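Local coordinates for uncharacterized protein (Legionella pneumophila subsp. pneumophila, PDB 5L1A) that is of unknown function but forms an all-helical DUF5638 domain, the N-terminal half of a longer protein that probably carries a transmembrane helix, at residues L10-L15 with S48-T53; Q41-Y46 with E64-F69; I70-Q75 with N105-C110. One frame throughout, in Å; residues are numbered along the deposited sequence.

In the fold
Three contacts follow one another through the interior of a small bundle of five helices. Contact 2 lies about 2 Å from the centre of the chain; the centres of contacts 1 and 3 are about 10 Å and 11 Å from its own, and 21 Å apart, on opposite sides of the middle. Contacts 1 and 2 touch through a salt bridge, Arg14 NH1 to Glu67 OE2 at 2.9 Å, and through Leu15 against Tyr66. Contacts 2 and 3 meet where Phe69 CZ lies 3.6 Å from Phe106 CD2. Contact 2 borders two bound triiodobenzene dicarboxylates, and Ala49 of contact 1 lines the pocket of one of them.

Contact 1: L10-L15 with S48-T53; sequences LLEKRL and SAFNKT
The Phe50 ring meets Leu15 over one face and Leu11 along its rim, while Glu12 approaches it obliquely. Leu15 CG lies over the face, and its CD1 methyl comes down beside the rim, 3.5 Å from Phe50 CD2. Leu11 CD2 lies in the ring plane at the edge, 4.0 Å from Phe50 CE1; the CB of the same leucine reaches CE1 at 3.7 Å from a slanting direction. Glu12 OE1 stands 3.5 Å from Phe50 CE2, its carboxylate plane turned 63° from the ring. Two torsions put it there: CG is anti to the backbone N (chi1 179°), and the bend at chi2 (68°) brings the acid end back toward helix 33-51. Phe50 points toward helix 8-25, and its ring lies against Leu11 and Leu15, one helical turn apart.

The polar rim is less certain. A water lies 2.7 Å from Glu12 OE1 and too close to Asn51 OD1 for the bridge to be trusted. Phe50 O receives two donors from Thr53: the hydroxyl OG1 at 2.5 Å, in the carbonyl plane, and the backbone N at 3.1 Å. Both bonds tie Thr53 to the backbone of Phe50, and Tyr5 OH is a further hydrogen-bonding partner of OG1.

This is apolar packing between helix 8-25 and the late part of helix 33-51, built on a single aromatic residue. Val63 of helix 56-77 also touches Phe50, and the N-terminal loop adds Pro3 and Tyr5, so the ring is buried among three helices and the chain start.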
loop_
_atom_site.group_PDB
_atom_site.type_symbol
_atom_site.label_atom_id
_atom_site.label_comp_id
_atom_site.label_asym_id
_atom_site.label_seq_id
_atom_site.Cartn_x
_atom_site.Cartn_y
_atom_site.Cartn_z
ATOM N N LEU A 10 13.726 -9.747 6.667
ATOM C CA LEU A 10 14.274 -8.558 6.025
ATOM C C LEU A 10 13.217 -7.849 5.190
ATOM O O LEU A 10 13.156 -6.615 5.166
ATOM C CB LEU A 10 15.479 -8.935 5.167
ATOM C CG LEU A 10 16.601 -9.600 5.961
ATOM C CD1 LEU A 10 17.712 -10.075 5.041
ATOM C CD2 LEU A 10 17.137 -8.639 7.010
ATOM N N LEU A 11 12.372 -8.615 4.501
ATOM C CA LEU A 11 11.270 -8.016 3.759
ATOM C C LEU A 11 10.234 -7.408 4.695
ATOM O O LEU A 11 9.585 -6.417 4.339
ATOM C CB LEU A 11 10.621 -9.062 2.856
ATOM C CG LEU A 11 11.167 -9.226 1.435
ATOM C CD1 LEU A 11 12.687 -9.234 1.406
ATOM C CD2 LEU A 11 10.616 -10.500 0.818
ATOM N N GLU A 12 10.067 -7.984 5.887
ATOM C CA GLU A 12 9.123 -7.438 6.853
ATOM C C GLU A 12 9.536 -6.047 7.322
ATOM O O GLU A 12 8.676 -5.188 7.541
ATOM C CB GLU A 12 8.993 -8.387 8.042
ATOM C CG GLU A 12 8.048 -7.908 9.135
ATOM C CD GLU A 12 6.599 -7.888 8.689
ATOM O OE1 GLU A 12 6.225 -8.727 7.842
ATOM O OE2 GLU A 12 5.837 -7.033 9.185
ATOM N N LYS A 13 10.841 -5.804 7.469
ATOM C CA LYS A 13 11.309 -4.489 7.893
ATOM C C LYS A 13 10.900 -3.404 6.907
ATOM O O LYS A 13 10.704 -2.250 7.302
ATOM C CB LYS A 13 12.829 -4.505 8.077
ATOM C CG LYS A 13 13.310 -5.398 9.218
ATOM C CD LYS A 13 14.823 -5.317 9.392
ATOM C CE LYS A 13 15.288 -6.049 10.648
ATOM N NZ LYS A 13 15.058 -7.521 10.578
ATOM N N ARG A 14 10.758 -3.749 5.626
ATOM C CA ARG A 14 10.300 -2.766 4.653
ATOM C C ARG A 14 8.785 -2.620 4.657
ATOM O O ARG A 14 8.273 -1.553 4.304
ATOM C CB ARG A 14 10.795 -3.135 3.256
ATOM C CG ARG A 14 12.281 -2.896 3.063
ATOM C CD ARG A 14 12.610 -2.701 1.597
ATOM N NE ARG A 14 12.845 -3.965 0.913
ATOM C CZ ARG A 14 12.680 -4.149 -0.392
ATOM N NH1 ARG A 14 12.259 -3.156 -1.159
ATOM N NH2 ARG A 14 12.928 -5.333 -0.923
ATOM N N LEU A 15 8.057 -3.671 5.042
ATOM C CA LEU A 15 6.619 -3.532 5.254
ATOM C C LEU A 15 6.325 -2.498 6.330
ATOM O O LEU A 15 5.395 -1.693 6.194
ATOM C CB LEU A 15 6.003 -4.875 5.644
ATOM C CG LEU A 15 5.318 -5.757 4.602
ATOM C CD1 LEU A 15 4.494 -6.809 5.317
ATOM C CD2 LEU A 15 4.442 -4.946 3.670
ATOM N N SER A 48 -1.643 -8.252 4.737
ATOM C CA SER A 48 -2.215 -9.582 4.545
ATOM C C SER A 48 -1.713 -10.229 3.267
ATOM O O SER A 48 -1.535 -11.450 3.222
ATOM C CB SER A 48 -3.744 -9.521 4.519
ATOM O OG SER A 48 -4.266 -8.999 5.727
ATOM N N ALA A 49 -1.488 -9.435 2.217
ATOM C CA ALA A 49 -1.003 -10.005 0.964
ATOM C C ALA A 49 0.419 -10.527 1.110
ATOM O O ALA A 49 0.774 -11.543 0.503
ATOM C CB ALA A 49 -1.083 -8.970 -0.157
ATOM N N PHE A 50 1.245 -9.851 1.914
ATOM C CA PHE A 50 2.608 -10.330 2.129
ATOM C C PHE A 50 2.622 -11.597 2.977
ATOM O O PHE A 50 3.404 -12.516 2.712
ATOM C CB PHE A 50 3.460 -9.241 2.782
ATOM C CG PHE A 50 4.830 -9.711 3.198
ATOM C CD1 PHE A 50 5.875 -9.726 2.291
ATOM C CD2 PHE A 50 5.069 -10.141 4.495
ATOM C CE1 PHE A 50 7.129 -10.159 2.665
ATOM C CE2 PHE A 50 6.320 -10.574 4.875
ATOM C CZ PHE A 50 7.354 -10.582 3.958
ATOM N N ASN A 51 1.770 -11.659 4.003
ATOM C CA ASN A 51 1.726 -12.827 4.873
ATOM C C ASN A 51 1.227 -14.073 4.156
ATOM O O ASN A 51 1.455 -15.184 4.643
ATOM C CB ASN A 51 0.838 -12.553 6.088
ATOM C CG ASN A 51 1.355 -11.421 6.946
ATOM O OD1 ASN A 51 2.553 -11.141 6.978
ATOM N ND2 ASN A 51 0.447 -10.764 7.657
ATOM N N LYS A 52 0.539 -13.919 3.028
ATOM C CA LYS A 52 0.096 -15.068 2.254
ATOM C C LYS A 52 1.146 -15.553 1.266
ATOM O O LYS A 52 0.985 -16.641 0.705
ATOM C CB LYS A 52 -1.200 -14.739 1.504
ATOM C CG LYS A 52 -2.412 -14.552 2.405
ATOM C CD LYS A 52 -3.640 -14.120 1.610
ATOM C CE LYS A 52 -3.413 -12.782 0.919
ATOM N NZ LYS A 52 -4.645 -12.253 0.272
ATOM N N THR A 53 2.205 -14.780 1.035
ATOM C CA THR A 53 3.257 -15.217 0.132
ATOM C C THR A 53 3.965 -16.440 0.705
ATOM O O THR A 53 4.054 -16.621 1.923
ATOM C CB THR A 53 4.263 -14.091 -0.119
ATOM O OG1 THR A 53 4.929 -13.754 1.103
ATOM C CG2 THR A 53 3.559 -12.861 -0.660
HETATM O O HOH W 1 4.111 -10.169 8.576
#

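Contact 2: Q41-Y46 with E64-F69; sequences QIKYFY and EEYENF. With I3C (5-amino-2,4,6-triiodobenzene-1,3-dicarboxylic acid), chain E; I3C (5-amino-2,4,6-triiodobenzene-1,3-dicarboxylic acid), chain B.
An aromatic cluster of Tyr46, Tyr66 and Phe69 holds helices 33-51 and 56-77 together, beside two bound triiodobenzene dicarboxylates. Over these segments the helices run nearly antiparallel, at 154°, with axes 11.1 Å apart. Tyr46 and Tyr66 form an offset stack with planes only 7° apart and centroids separated by 4.4 Å. The displacement places Tyr46 CB over the Tyr66 face, a CH-pi contact, and Tyr66 CA over the Tyr46 face in return. Phe45 CD2 covers the opposite face of Tyr46, so that ring is sandwiched. Phe69 meets Tyr46 at a slant, its CB 3.4 Å from Tyr46 OH, while Ile42 CG2 packs against Phe69 CE2 at 3.4 Å.

Glu65 fills the edge of the Tyr46 ring: its CD lies near the ring plane, 3.7 Å from Tyr46 CE1, with the carboxylate almost perpendicular to the ring. CG anti to N (chi1 -176°) and an extended chain beyond it carry the acid out to the ligand, where OE1 accepts a bent hydrogen bond from the amino N13 of one molecule at 3.1 Å. Phe45 CE1 lies 3.9 Å from iodine I2 of that molecule. The second molecule brings its carboxylate O11 within 3.4 Å of Glu65 CG. Such compounds serve for crystallographic phasing, so the sites need not reflect a natural ligand.

On the side facing helix 8-25, Tyr66 OH is hydrogen-bonded to Asp19 OD1 and Lys43 NZ to Asn23 OD1. Helix 97-110 covers another side, placing Ala99 on Phe45 and Ile103 on Tyr46.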
loop_
_atom_site.group_PDB
_atom_site.type_symbol
_atom_site.label_atom_id
_atom_site.label_comp_id
_atom_site.label_asym_id
_atom_site.label_seq_id
_atom_site.Cartn_x
_atom_site.Cartn_y
_atom_site.Cartn_z
ATOM N N GLN A 41 -7.812 -0.187 6.186
ATOM C CA GLN A 41 -8.106 -1.144 5.125
ATOM C C GLN A 41 -6.927 -1.278 4.168
ATOM O O GLN A 41 -6.578 -2.389 3.750
ATOM C CB GLN A 41 -9.371 -0.708 4.384
ATOM C CG GLN A 41 -9.879 -1.666 3.319
ATOM C CD GLN A 41 -11.188 -1.193 2.701
ATOM O OE1 GLN A 41 -11.334 -0.023 2.340
ATOM N NE2 GLN A 41 -12.149 -2.098 2.589
ATOM N N ILE A 42 -6.295 -0.155 3.824
ATOM C CA ILE A 42 -5.137 -0.184 2.937
ATOM C C ILE A 42 -3.998 -0.971 3.570
ATOM O O ILE A 42 -3.383 -1.832 2.928
ATOM C CB ILE A 42 -4.699 1.250 2.584
ATOM C CG1 ILE A 42 -5.623 1.844 1.518
ATOM C CG2 ILE A 42 -3.257 1.262 2.115
ATOM C CD1 ILE A 42 -5.611 1.080 0.207
ATOM N N LYS A 43 -3.695 -0.689 4.838
ATOM C CA LYS A 43 -2.580 -1.373 5.481
ATOM C C LYS A 43 -2.875 -2.850 5.679
ATOM O O LYS A 43 -1.971 -3.684 5.557
ATOM C CB LYS A 43 -2.244 -0.698 6.811
ATOM C CG LYS A 43 -1.896 0.770 6.647
ATOM C CD LYS A 43 -0.937 1.253 7.714
ATOM C CE LYS A 43 -1.583 1.278 9.076
ATOM N NZ LYS A 43 -0.624 1.780 10.095
ATOM N N TYR A 44 -4.128 -3.194 5.969
ATOM C CA TYR A 44 -4.508 -4.598 6.039
ATOM C C TYR A 44 -4.344 -5.288 4.690
ATOM O O TYR A 44 -3.931 -6.452 4.641
ATOM C CB TYR A 44 -5.945 -4.715 6.541
ATOM C CG TYR A 44 -6.507 -6.115 6.524
ATOM C CD1 TYR A 44 -6.252 -7.001 7.566
ATOM C CD2 TYR A 44 -7.301 -6.549 5.472
ATOM C CE1 TYR A 44 -6.768 -8.283 7.552
ATOM C CE2 TYR A 44 -7.819 -7.823 5.450
ATOM C CZ TYR A 44 -7.551 -8.687 6.490
ATOM O OH TYR A 44 -8.075 -9.959 6.466
ATOM N N PHE A 45 -4.636 -4.585 3.592
ATOM C CA PHE A 45 -4.535 -5.188 2.264
ATOM C C PHE A 45 -3.103 -5.612 1.943
ATOM O O PHE A 45 -2.869 -6.727 1.465
ATOM C CB PHE A 45 -5.056 -4.212 1.206
ATOM C CG PHE A 45 -4.782 -4.644 -0.207
ATOM C CD1 PHE A 45 -5.596 -5.568 -0.831
ATOM C CD2 PHE A 45 -3.710 -4.121 -0.914
ATOM C CE1 PHE A 45 -5.345 -5.967 -2.130
ATOM C CE2 PHE A 45 -3.455 -4.519 -2.215
ATOM C CZ PHE A 45 -4.274 -5.442 -2.821
ATOM N N TYR A 46 -2.131 -4.736 2.190
ATOM C CA TYR A 46 -0.762 -5.053 1.801
ATOM C C TYR A 46 -0.099 -6.000 2.791
ATOM O O TYR A 46 0.624 -6.917 2.386
ATOM C CB TYR A 46 0.056 -3.772 1.651
ATOM C CG TYR A 46 -0.332 -2.963 0.443
ATOM C CD1 TYR A 46 0.053 -3.358 -0.830
ATOM C CD2 TYR A 46 -1.087 -1.809 0.571
ATOM C CE1 TYR A 46 -0.303 -2.620 -1.946
ATOM C CE2 TYR A 46 -1.447 -1.061 -0.536
ATOM C CZ TYR A 46 -1.052 -1.470 -1.792
ATOM O OH TYR A 46 -1.412 -0.731 -2.896
ATOM N N GLU A 64 7.407 -4.408 -2.921
ATOM C CA GLU A 64 7.605 -3.380 -3.937
ATOM C C GLU A 64 6.293 -2.695 -4.299
ATOM O O GLU A 64 6.263 -1.481 -4.531
ATOM C CB GLU A 64 8.253 -3.988 -5.181
ATOM C CG GLU A 64 9.700 -4.389 -4.982
ATOM C CD GLU A 64 10.256 -5.182 -6.149
ATOM O OE1 GLU A 64 9.475 -5.560 -7.047
ATOM O OE2 GLU A 64 11.480 -5.430 -6.166
ATOM N N GLU A 65 5.197 -3.455 -4.355
ATOM C CA GLU A 65 3.910 -2.864 -4.703
ATOM C C GLU A 65 3.443 -1.894 -3.626
ATOM O O GLU A 65 2.895 -0.831 -3.934
ATOM C CB GLU A 65 2.869 -3.961 -4.928
ATOM C CG GLU A 65 1.516 -3.447 -5.384
ATOM C CD GLU A 65 0.400 -4.435 -5.109
ATOM O OE1 GLU A 65 0.617 -5.352 -4.291
ATOM O OE2 GLU A 65 -0.690 -4.293 -5.705
ATOM N N TYR A 66 3.654 -2.248 -2.357
ATOM C CA TYR A 66 3.330 -1.345 -1.258
ATOM C C TYR A 66 4.192 -0.087 -1.310
ATOM O O TYR A 66 3.714 1.019 -1.026
ATOM C CB TYR A 66 3.520 -2.080 0.069
ATOM C CG TYR A 66 2.806 -1.487 1.262
ATOM C CD1 TYR A 66 1.960 -0.392 1.132
ATOM C CD2 TYR A 66 2.987 -2.028 2.527
ATOM C CE1 TYR A 66 1.313 0.143 2.237
ATOM C CE2 TYR A 66 2.348 -1.505 3.632
ATOM C CZ TYR A 66 1.515 -0.420 3.485
ATOM O OH TYR A 66 0.882 0.097 4.593
ATOM N N GLU A 67 5.464 -0.237 -1.679
ATOM C CA GLU A 67 6.360 0.915 -1.736
ATOM C C GLU A 67 5.966 1.879 -2.847
ATOM O O GLU A 67 5.996 3.101 -2.653
ATOM C CB GLU A 67 7.801 0.441 -1.920
ATOM C CG GLU A 67 8.376 -0.197 -0.681
ATOM C CD GLU A 67 9.567 -1.073 -0.979
ATOM O OE1 GLU A 67 9.780 -1.417 -2.159
ATOM O OE2 GLU A 67 10.291 -1.419 -0.028
ATOM N N ASN A 68 5.606 1.353 -4.019
ATOM C CA ASN A 68 5.130 2.215 -5.097
ATOM C C ASN A 68 3.840 2.920 -4.704
ATOM O O ASN A 68 3.635 4.090 -5.046
ATOM C CB ASN A 68 4.924 1.404 -6.379
ATOM C CG ASN A 68 6.224 0.872 -6.952
ATOM O OD1 ASN A 68 7.268 1.519 -6.864
ATOM N ND2 ASN A 68 6.165 -0.315 -7.545
ATOM N N PHE A 69 2.958 2.223 -3.982
ATOM C CA PHE A 69 1.736 2.860 -3.499
ATOM C C PHE A 69 2.054 4.018 -2.561
ATOM O O PHE A 69 1.414 5.073 -2.628
ATOM C CB PHE A 69 0.845 1.829 -2.801
ATOM C CG PHE A 69 -0.292 2.433 -2.021
ATOM C CD1 PHE A 69 -1.466 2.808 -2.655
ATOM C CD2 PHE A 69 -0.192 2.616 -0.647
ATOM C CE1 PHE A 69 -2.518 3.361 -1.934
ATOM C CE2 PHE A 69 -1.237 3.169 0.075
ATOM C CZ PHE A 69 -2.402 3.538 -0.570
HETATM I I3 I3C E . 1.450 -7.884 -5.987
HETATM I I2 I3C E . -3.671 -9.434 -2.703
HETATM I I1 I3C E . -2.626 -11.890 -8.233
HETATM O O8 I3C E . 0.887 -10.932 -8.143
HETATM O O9 I3C E . -0.117 -9.199 -9.019
HETATM C C10 I3C E . -4.150 -11.244 -5.328
HETATM N N13 I3C E . -0.789 -7.967 -3.512
HETATM C C1 I3C E . -0.772 -9.852 -6.832
HETATM C C6 I3C E . -0.340 -8.940 -5.742
HETATM C C5 I3C E . -1.175 -8.797 -4.513
HETATM C C4 I3C E . -2.442 -9.572 -4.388
HETATM C C3 I3C E . -2.867 -10.481 -5.477
HETATM C C2 I3C E . -2.035 -10.616 -6.696
HETATM C C7 I3C E . 0.054 -10.003 -8.076
HETATM O O11 I3C E . -5.218 -10.681 -5.655
HETATM O O12 I3C E . -4.125 -12.409 -4.880
HETATM I I3 I3C B . 6.060 -4.677 -13.516
HETATM I I2 I3C B . 3.326 0.234 -11.041
HETATM I I1 I3C B . 2.276 -5.339 -8.697
HETATM O O8 I3C B . 5.314 -6.667 -10.475
HETATM O O9 I3C B . 3.578 -6.919 -11.789
HETATM C C10 I3C B . 2.065 -2.083 -9.050
HETATM N N13 I3C B . 5.169 -1.577 -12.989
HETATM C C1 I3C B . 4.125 -4.722 -11.106
HETATM C C6 I3C B . 4.789 -3.845 -12.096
HETATM C C5 I3C B . 4.561 -2.384 -12.086
HETATM C C4 I3C B . 3.657 -1.814 -11.071
HETATM C C3 I3C B . 2.984 -2.673 -10.075
HETATM C C2 I3C B . 3.223 -4.127 -10.099
HETATM C C7 I3C B . 4.356 -6.200 -11.126
HETATM O O11 I3C B . 2.556 -1.624 -7.999
HETATM O O12 I3C B . 0.834 -2.068 -9.281
#

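Contact 3: I70-Q75 with N105-C110; sequences ISLVSQ and NFFKVC
Leu72 and Val73 pack against Phe106, Phe107 and Cys110 in a purely apolar contact between the second half of helix 56-77 and the end of the last helix, 97-110. The segments run roughly parallel, at 31°, with axes 9.7 Å apart. Val73 makes most of the contacts. Its CG2 faces the edges of two rings, 3.9 Å from Phe107 CE1 and 4.0 Å from Phe106 CE2, in the plane of the latter. Its other branch, CG1, anti to the backbone N (chi1 176°), lies 3.9 Å from Cys110 SG and also borders Phe106 CE2. Leu72 reaches Phe107 at a slant, its CB 3.6 Å from CZ. Within segment 70-75, Ser71 O accepts from Ser74 OG at 2.7 Å and from the backbone N of Gln75, both from the same face of the carbonyl.

Helix 83-90 borders one flank, with Ile90 on Leu72 and Ala83 and Ala86 on Phe107. Phe25 of helix 8-25 reaches Val73, the loop residue Phe26 touches Val73 and Cys110, and Leu39 of helix 33-51 packs on Phe106.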
loop_
_atom_site.group_PDB
_atom_site.type_symbol
_atom_site.label_atom_id
_atom_site.label_comp_id
_atom_site.label_asym_id
_atom_site.label_seq_id
_atom_site.Cartn_x
_atom_site.Cartn_y
_atom_site.Cartn_z
ATOM N N ILE A 70 3.039 3.838 -1.678
ATOM C CA ILE A 70 3.428 4.905 -0.759
ATOM C C ILE A 70 3.923 6.121 -1.532
ATOM O O ILE A 70 3.580 7.264 -1.206
ATOM C CB ILE A 70 4.488 4.393 0.234
ATOM C CG1 ILE A 70 3.872 3.363 1.177
ATOM C CG2 ILE A 70 5.093 5.542 1.020
ATOM C CD1 ILE A 70 2.667 3.878 1.910
ATOM N N SER A 71 4.731 5.894 -2.573
ATOM C CA SER A 71 5.212 7.001 -3.394
ATOM C C SER A 71 4.058 7.751 -4.043
ATOM O O SER A 71 4.079 8.984 -4.126
ATOM C CB SER A 71 6.178 6.488 -4.461
ATOM O OG SER A 71 7.373 6.013 -3.872
ATOM N N LEU A 72 3.040 7.025 -4.506
ATOM C CA LEU A 72 1.899 7.676 -5.142
ATOM C C LEU A 72 1.094 8.492 -4.138
ATOM O O LEU A 72 0.621 9.588 -4.460
ATOM C CB LEU A 72 1.015 6.633 -5.825
ATOM C CG LEU A 72 1.672 5.882 -6.985
ATOM C CD1 LEU A 72 0.723 4.847 -7.563
ATOM C CD2 LEU A 72 2.130 6.856 -8.061
ATOM N N VAL A 73 0.933 7.980 -2.914
ATOM C CA VAL A 73 0.214 8.729 -1.885
ATOM C C VAL A 73 0.898 10.062 -1.617
ATOM O O VAL A 73 0.239 11.103 -1.510
ATOM C CB VAL A 73 0.087 7.895 -0.595
ATOM C CG1 VAL A 73 -0.583 8.719 0.494
ATOM C CG2 VAL A 73 -0.697 6.627 -0.857
ATOM N N SER A 74 2.230 10.056 -1.502
ATOM C CA SER A 74 2.945 11.301 -1.241
ATOM C C SER A 74 2.763 12.289 -2.387
ATOM O O SER A 74 2.588 13.491 -2.156
ATOM C CB SER A 74 4.428 11.021 -0.994
ATOM O OG SER A 74 5.053 10.451 -2.130
ATOM N N GLN A 75 2.778 11.800 -3.628
ATOM C CA GLN A 75 2.603 12.691 -4.771
ATOM C C GLN A 75 1.196 13.276 -4.811
ATOM O O GLN A 75 1.012 14.438 -5.198
ATOM C CB GLN A 75 2.905 11.949 -6.070
ATOM C CG GLN A 75 4.318 11.429 -6.174
ATOM C CD GLN A 75 4.513 10.543 -7.384
ATOM O OE1 GLN A 75 4.035 10.846 -8.476
ATOM N NE2 GLN A 75 5.209 9.430 -7.193
ATOM N N ASN A 105 -10.150 4.951 -4.340
ATOM C CA ASN A 105 -10.820 5.784 -3.346
ATOM C C ASN A 105 -9.814 6.447 -2.413
ATOM O O ASN A 105 -9.975 7.617 -2.047
ATOM C CB ASN A 105 -11.826 4.951 -2.551
ATOM C CG ASN A 105 -12.446 5.726 -1.401
ATOM O OD1 ASN A 105 -11.932 5.717 -0.281
ATOM N ND2 ASN A 105 -13.562 6.397 -1.670
ATOM N N PHE A 106 -8.761 5.723 -2.023
ATOM C CA PHE A 106 -7.783 6.313 -1.114
ATOM C C PHE A 106 -6.999 7.438 -1.783
ATOM O O PHE A 106 -6.647 8.421 -1.122
ATOM C CB PHE A 106 -6.833 5.242 -0.576
ATOM C CG PHE A 106 -5.995 5.704 0.592
ATOM C CD1 PHE A 106 -6.524 5.728 1.876
ATOM C CD2 PHE A 106 -4.682 6.111 0.405
ATOM C CE1 PHE A 106 -5.760 6.152 2.950
ATOM C CE2 PHE A 106 -3.908 6.538 1.474
ATOM C CZ PHE A 106 -4.448 6.558 2.750
ATOM N N PHE A 107 -6.734 7.327 -3.087
ATOM C CA PHE A 107 -6.066 8.419 -3.792
ATOM C C PHE A 107 -6.932 9.670 -3.827
ATOM O O PHE A 107 -6.442 10.778 -3.573
ATOM C CB PHE A 107 -5.701 7.989 -5.211
ATOM C CG PHE A 107 -4.532 7.066 -5.271
ATOM C CD1 PHE A 107 -3.523 7.159 -4.330
ATOM C CD2 PHE A 107 -4.439 6.102 -6.257
ATOM C CE1 PHE A 107 -2.436 6.309 -4.371
ATOM C CE2 PHE A 107 -3.354 5.246 -6.307
ATOM C CZ PHE A 107 -2.350 5.349 -5.364
ATOM N N LYS A 108 -8.219 9.516 -4.138
ATOM C CA LYS A 108 -9.111 10.666 -4.172
ATOM C C LYS A 108 -9.294 11.294 -2.797
ATOM O O LYS A 108 -9.569 12.495 -2.708
ATOM C CB LYS A 108 -10.463 10.258 -4.753
ATOM C CG LYS A 108 -10.358 9.559 -6.102
ATOM C CD LYS A 108 -11.685 9.538 -6.834
ATOM C CE LYS A 108 -11.975 10.882 -7.485
ATOM N NZ LYS A 108 -11.013 11.182 -8.585
ATOM N N VAL A 109 -9.134 10.515 -1.726
ATOM C CA VAL A 109 -9.216 11.071 -0.379
ATOM C C VAL A 109 -8.038 12.003 -0.114
ATOM O O VAL A 109 -8.200 13.096 0.442
ATOM C CB VAL A 109 -9.276 9.940 0.662
ATOM C CG1 VAL A 109 -8.947 10.479 2.026
ATOM C CG2 VAL A 109 -10.645 9.285 0.657
ATOM N N CYS A 110 -6.834 11.582 -0.509
ATOM C CA CYS A 110 -5.645 12.391 -0.268
ATOM C C CYS A 110 -5.686 13.702 -1.042
ATOM O O CYS A 110 -5.074 14.690 -0.619
ATOM C CB CYS A 110 -4.390 11.603 -0.638
ATOM S SG CYS A 110 -4.203 10.054 0.259
#